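Local coordinates for protein chorismate synthase (PDB 1Q1L) that probably catalyses, with reduced FMN as cofactor, the anti-1,4-elimination of phosphate from 5-enolpyruvylshikimate-3-phosphate to give chorismate, working as a homotetramer, at residues 26-34 against 376-387. Residues are numbered along the deposited sequence; the frame is centred on the assembly and turned at random.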
ATOM      1  N   LEU A  26      13.896  -8.186  -1.708  1.00 28.59           N
ATOM      2  CA  LEU A  26      13.172  -8.272  -0.447  1.00 28.92           C
ATOM      3  C   LEU A  26      13.644  -7.147   0.457  1.00 29.09           C
ATOM      4  O   LEU A  26      14.842  -6.984   0.668  1.00 28.34           O
ATOM      5  CB  LEU A  26      13.462  -9.612   0.242  1.00 26.63           C
ATOM      6  CG  LEU A  26      12.981  -9.719   1.694  1.00 27.58           C
ATOM      7  CD1 LEU A  26      11.472  -9.539   1.741  1.00 26.78           C
ATOM      8  CD2 LEU A  26      13.378 -11.060   2.282  1.00 26.70           C
ATOM      9  N   GLU A  27      12.705  -6.386   1.005  1.00 30.40           N
ATOM     10  CA  GLU A  27      13.058  -5.281   1.880  1.00 30.84           C
ATOM     11  C   GLU A  27      12.331  -5.360   3.216  1.00 29.90           C
ATOM     12  O   GLU A  27      11.149  -5.691   3.266  1.00 31.90           O
ATOM     13  CB  GLU A  27      12.715  -3.952   1.205  1.00 35.71           C
ATOM     14  CG  GLU A  27      13.153  -2.739   1.998  1.00 41.97           C
ATOM     15  CD  GLU A  27      12.688  -1.435   1.378  1.00 46.23           C
ATOM     16  OE1 GLU A  27      11.501  -1.089   1.543  1.00 48.68           O
ATOM     17  OE2 GLU A  27      13.509  -0.760   0.720  1.00 51.12           O
ATOM     18  N   GLY A  28      13.034  -5.048   4.296  1.00 28.58           N
ATOM     19  CA  GLY A  28      12.403  -5.068   5.603  1.00 26.94           C
ATOM     20  C   GLY A  28      12.993  -6.020   6.620  1.00 26.08           C
ATOM     21  O   GLY A  28      12.691  -5.900   7.812  1.00 24.97           O
ATOM     22  N   ILE A  29      13.809  -6.979   6.179  1.00 24.64           N
ATOM     23  CA  ILE A  29      14.426  -7.904   7.135  1.00 26.81           C
ATOM     24  C   ILE A  29      15.425  -7.093   7.952  1.00 26.05           C
ATOM     25  O   ILE A  29      16.248  -6.380   7.392  1.00 29.81           O
ATOM     26  CB  ILE A  29      15.159  -9.059   6.432  1.00 24.88           C
ATOM     27  CG1 ILE A  29      14.165  -9.871   5.593  1.00 26.66           C
ATOM     28  CG2 ILE A  29      15.799  -9.973   7.475  1.00 24.51           C
ATOM     29  CD1 ILE A  29      13.187 -10.690   6.414  1.00 27.57           C
ATOM     30  N   PRO A  30      15.361  -7.184   9.288  1.00 27.55           N
ATOM     31  CA  PRO A  30      16.292  -6.417  10.124  1.00 27.20           C
ATOM     32  C   PRO A  30      17.760  -6.694   9.846  1.00 28.98           C
ATOM     33  O   PRO A  30      18.119  -7.728   9.271  1.00 27.49           O
ATOM     34  CB  PRO A  30      15.897  -6.813  11.542  1.00 26.40           C
ATOM     35  CG  PRO A  30      14.429  -7.152  11.401  1.00 26.67           C
ATOM     36  CD  PRO A  30      14.413  -7.942  10.121  1.00 25.07           C
ATOM     37  N   ALA A  31      18.597  -5.752  10.269  1.00 29.08           N
ATOM     38  CA  ALA A  31      20.042  -5.855  10.108  1.00 30.08           C
ATOM     39  C   ALA A  31      20.625  -6.801  11.149  1.00 30.17           C
ATOM     40  O   ALA A  31      20.054  -6.984  12.224  1.00 30.06           O
ATOM     41  CB  ALA A  31      20.684  -4.472  10.271  1.00 27.92           C
ATOM     42  N   ASN A  32      21.770  -7.392  10.813  1.00 29.50           N
ATOM     43  CA  ASN A  32      22.497  -8.292  11.698  1.00 29.28           C
ATOM     44  C   ASN A  32      21.954  -9.713  11.770  1.00 30.14           C
ATOM     45  O   ASN A  32      22.225 -10.440  12.724  1.00 29.83           O
ATOM     46  CB  ASN A  32      22.591  -7.683  13.107  1.00 30.10           C
ATOM     47  CG  ASN A  32      23.360  -6.362  13.123  1.00 35.58           C
ATOM     48  OD1 ASN A  32      23.309  -5.611  14.098  1.00 37.05           O
ATOM     49  ND2 ASN A  32      24.080  -6.080  12.042  1.00 31.57           N
ATOM     50  N   LEU A  33      21.185 -10.104  10.759  1.00 29.40           N
ATOM     51  CA  LEU A  33      20.647 -11.458  10.683  1.00 28.51           C
ATOM     52  C   LEU A  33      21.625 -12.290   9.859  1.00 30.61           C
ATOM     53  O   LEU A  33      21.904 -11.966   8.706  1.00 31.05           O
ATOM     54  CB  LEU A  33      19.293 -11.476   9.969  1.00 25.96           C
ATOM     55  CG  LEU A  33      18.771 -12.888   9.648  1.00 24.52           C
ATOM     56  CD1 LEU A  33      18.294 -13.551  10.939  1.00 24.46           C
ATOM     57  CD2 LEU A  33      17.632 -12.825   8.628  1.00 23.04           C
ATOM     58  N   PRO A  34      22.175 -13.366  10.441  1.00 31.92           N
ATOM     59  CA  PRO A  34      23.111 -14.185   9.662  1.00 32.18           C
ATOM     60  C   PRO A  34      22.362 -14.765   8.462  1.00 32.54           C
ATOM     61  O   PRO A  34      21.293 -15.347   8.629  1.00 32.65           O
ATOM     62  CB  PRO A  34      23.525 -15.272  10.648  1.00 31.78           C
ATOM     63  CG  PRO A  34      23.384 -14.590  11.989  1.00 33.64           C
ATOM     64  CD  PRO A  34      22.093 -13.828  11.837  1.00 32.23           C
ATOM     65  N   LEU A 376       7.052  -8.955  12.300  1.00 27.70           N
ATOM     66  CA  LEU A 376       7.691  -7.645  12.235  1.00 29.99           C
ATOM     67  C   LEU A 376       6.676  -6.531  12.460  1.00 30.02           C
ATOM     68  O   LEU A 376       7.007  -5.494  13.030  1.00 31.31           O
ATOM     69  CB  LEU A 376       8.391  -7.470  10.886  1.00 29.79           C
ATOM     70  CG  LEU A 376       9.699  -8.254  10.760  1.00 28.75           C
ATOM     71  CD1 LEU A 376      10.154  -8.289   9.302  1.00 26.87           C
ATOM     72  CD2 LEU A 376      10.762  -7.607  11.654  1.00 29.73           C
ATOM     73  N   GLU A 377       5.439  -6.757  12.022  1.00 31.80           N
ATOM     74  CA  GLU A 377       4.349  -5.794  12.187  1.00 33.01           C
ATOM     75  C   GLU A 377       4.069  -5.576  13.673  1.00 33.46           C
ATOM     76  O   GLU A 377       3.800  -4.460  14.117  1.00 33.80           O
ATOM     77  CB  GLU A 377       3.080  -6.327  11.507  1.00 35.40           C
ATOM     78  CG  GLU A 377       1.847  -5.458  11.663  1.00 36.78           C
ATOM     79  CD  GLU A 377       0.580  -6.129  11.137  1.00 42.37           C
ATOM     80  OE1 GLU A 377      -0.452  -5.436  11.005  1.00 44.36           O
ATOM     81  OE2 GLU A 377       0.606  -7.352  10.862  1.00 41.40           O
ATOM     82  N   LYS A 378       4.129  -6.663  14.435  1.00 33.02           N
ATOM     83  CA  LYS A 378       3.882  -6.618  15.870  1.00 32.37           C
ATOM     84  C   LYS A 378       5.072  -6.058  16.651  1.00 32.02           C
ATOM     85  O   LYS A 378       4.907  -5.233  17.550  1.00 28.91           O
ATOM     86  CB  LYS A 378       3.567  -8.031  16.377  1.00 31.92           C
ATOM     87  CG  LYS A 378       3.451  -8.160  17.887  1.00 36.16           C
ATOM     88  CD  LYS A 378       2.271  -7.375  18.434  1.00 34.24           C
ATOM     89  CE  LYS A 378       2.107  -7.624  19.922  1.00 40.02           C
ATOM     90  NZ  LYS A 378       0.965  -6.871  20.513  1.00 38.30           N
ATOM     91  N   LEU A 379       6.268  -6.511  16.292  1.00 30.39           N
ATOM     92  CA  LEU A 379       7.491  -6.106  16.970  1.00 32.41           C
ATOM     93  C   LEU A 379       8.174  -4.826  16.486  1.00 32.80           C
ATOM     94  O   LEU A 379       8.696  -4.073  17.295  1.00 35.49           O
ATOM     95  CB  LEU A 379       8.495  -7.262  16.910  1.00 31.06           C
ATOM     96  CG  LEU A 379       8.506  -8.322  18.027  1.00 34.08           C
ATOM     97  CD1 LEU A 379       7.137  -8.512  18.642  1.00 31.63           C
ATOM     98  CD2 LEU A 379       9.041  -9.623  17.451  1.00 32.55           C
ATOM     99  N   GLY A 380       8.164  -4.577  15.180  1.00 33.83           N
ATOM    100  CA  GLY A 380       8.849  -3.409  14.652  1.00 34.39           C
ATOM    101  C   GLY A 380      10.334  -3.736  14.724  1.00 37.82           C
ATOM    102  O   GLY A 380      10.687  -4.912  14.830  1.00 37.71           O
ATOM    103  N   GLY A 381      11.205  -2.728  14.660  1.00 37.10           N
ATOM    104  CA  GLY A 381      12.634  -2.985  14.758  1.00 36.98           C
ATOM    105  C   GLY A 381      13.435  -2.924  13.470  1.00 38.08           C
ATOM    106  O   GLY A 381      12.922  -3.221  12.395  1.00 40.31           O
ATOM    107  N   ASP A 382      14.706  -2.548  13.585  1.00 37.26           N
ATOM    108  CA  ASP A 382      15.582  -2.440  12.425  1.00 36.11           C
ATOM    109  C   ASP A 382      16.807  -3.358  12.517  1.00 33.87           C
ATOM    110  O   ASP A 382      17.515  -3.561  11.529  1.00 32.63           O
ATOM    111  CB  ASP A 382      16.008  -0.979  12.229  1.00 37.67           C
ATOM    112  CG  ASP A 382      14.838  -0.072  11.847  1.00 39.94           C
ATOM    113  OD1 ASP A 382      14.163  -0.360  10.833  1.00 41.54           O
ATOM    114  OD2 ASP A 382      14.593   0.930  12.551  1.00 38.75           O
ATOM    115  N   PHE A 383      17.063  -3.899  13.704  1.00 31.98           N
ATOM    116  CA  PHE A 383      18.174  -4.836  13.891  1.00 32.18           C
ATOM    117  C   PHE A 383      17.720  -5.971  14.800  1.00 31.37           C
ATOM    118  O   PHE A 383      16.863  -5.781  15.658  1.00 28.82           O
ATOM    119  CB  PHE A 383      19.427  -4.147  14.456  1.00 31.99           C
ATOM    120  CG  PHE A 383      19.165  -3.229  15.618  1.00 34.03           C
ATOM    121  CD1 PHE A 383      18.591  -1.976  15.419  1.00 34.34           C
ATOM    122  CD2 PHE A 383      19.534  -3.600  16.907  1.00 34.08           C
ATOM    123  CE1 PHE A 383      18.393  -1.104  16.488  1.00 36.53           C
ATOM    124  CE2 PHE A 383      19.340  -2.733  17.986  1.00 36.47           C
ATOM    125  CZ  PHE A 383      18.769  -1.482  17.775  1.00 36.17           C
HETATM  126  N   MSE A 384      18.295  -7.150  14.595  1.00 32.65           N
HETATM  127  CA  MSE A 384      17.921  -8.348  15.340  1.00 33.35           C
HETATM  128  C   MSE A 384      17.916  -8.254  16.858  1.00 34.42           C
HETATM  129  O   MSE A 384      17.018  -8.789  17.512  1.00 33.57           O
HETATM  130  CB  MSE A 384      18.793  -9.520  14.897  1.00 32.67           C
HETATM  131  CG  MSE A 384      18.537  -9.959  13.461  1.00 35.84           C
HETATM  132 SE   MSE A 384      16.656 -10.302  13.084  1.00 37.98          SE
HETATM  133  CE  MSE A 384      16.336 -11.662  14.429  1.00 33.85           C
ATOM    134  N   GLU A 385      18.914  -7.585  17.420  1.00 35.39           N
ATOM    135  CA  GLU A 385      19.005  -7.425  18.864  1.00 36.45           C
ATOM    136  C   GLU A 385      17.747  -6.725  19.392  1.00 36.39           C
ATOM    137  O   GLU A 385      17.195  -7.092  20.429  1.00 35.32           O
ATOM    138  CB  GLU A 385      20.242  -6.591  19.215  1.00 38.22           C
ATOM    139  CG  GLU A 385      21.600  -7.204  18.814  1.00 41.51           C
ATOM    140  CD  GLU A 385      21.803  -7.389  17.300  1.00 43.74           C
ATOM    141  OE1 GLU A 385      21.636  -6.421  16.519  1.00 30.59           O
ATOM    142  OE2 GLU A 385      22.156  -8.524  16.898  1.00 47.18           O
ATOM    143  N   GLU A 386      17.300  -5.715  18.656  1.00 35.86           N
ATOM    144  CA  GLU A 386      16.125  -4.918  19.014  1.00 35.39           C
ATOM    145  C   GLU A 386      14.822  -5.730  18.932  1.00 34.92           C
ATOM    146  O   GLU A 386      13.994  -5.701  19.849  1.00 33.15           O
ATOM    147  CB  GLU A 386      16.065  -3.712  18.070  1.00 37.30           C
ATOM    148  CG  GLU A 386      14.947  -2.732  18.305  1.00 39.44           C
ATOM    149  CD  GLU A 386      15.117  -1.479  17.456  1.00 43.00           C
ATOM    150  OE1 GLU A 386      15.073  -1.577  16.204  1.00 36.96           O
ATOM    151  OE2 GLU A 386      15.307  -0.396  18.049  1.00 44.83           O
ATOM    152  N   VAL A 387      14.651  -6.451  17.831  1.00 33.45           N
ATOM    153  CA  VAL A 387      13.461  -7.262  17.619  1.00 34.47           C
ATOM    154  C   VAL A 387      13.383  -8.416  18.622  1.00 33.03           C
ATOM    155  O   VAL A 387      12.318  -8.700  19.167  1.00 32.48           O
ATOM    156  CB  VAL A 387      13.439  -7.830  16.181  1.00 34.62           C
ATOM    157  CG1 VAL A 387      12.156  -8.611  15.945  1.00 35.13           C
ATOM    158  CG2 VAL A 387      13.556  -6.692  15.176  1.00 36.02           C
TER
HETATM  159  O   HOH W   1      13.559  -3.860   9.698  1.00 41.94           O
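A single beta bridge, A31 with F383, ties the loop that follows strand 21-27 to the connection between helices 356-379 and 384-399. A31 grips that connection through both of its backbone polar atoms. Its N donates to D382 O at 2.7 Å, nearly straight at the hydrogen (178°). Its O accepts M384 N at 3.0 Å, and F383 CA adds a CA-H...O contact to the same oxygen. M384 N belongs to the first turn of helix 384-399, right after the N-cap residue F383, so the loop satisfies an amide at the start of that helix. P30 is the apolar wedge beside the bridge. Its CG packs on L376 CD2 at 3.7 Å, and the P30 and V387 side chains cross at about a right angle. With CG anti to the carbonyl carbon (chi1 -67°), selenomethionine M384 sets CG 3.9 Å from L33 CB, and the bend at chi2 (-52°) brings its SE to 3.9 Å from P30 CB. F155 of helix 142-157 touches P30, L376 and M384. One water sits between G28 O and G381 O, 2.9 and 2.8 Å from them, and links the two backbones. D382 N donates to E386 OE1, a side chain of the first turn of helix 384-399, and E386 CB lies over one face of the F383 ring. D382 OD2 forms salt bridges with K378 of the second subunit and K124 of the third. E385 crosses N32 at about a right angle, with OE1 bonded to N126 of the third subunit. A lone beta bridge thus joins a strand exit to the turn between the two C-terminal helices, at subunit interfaces of the tetrameric beta-alpha-beta sandwich of chorismate synthase.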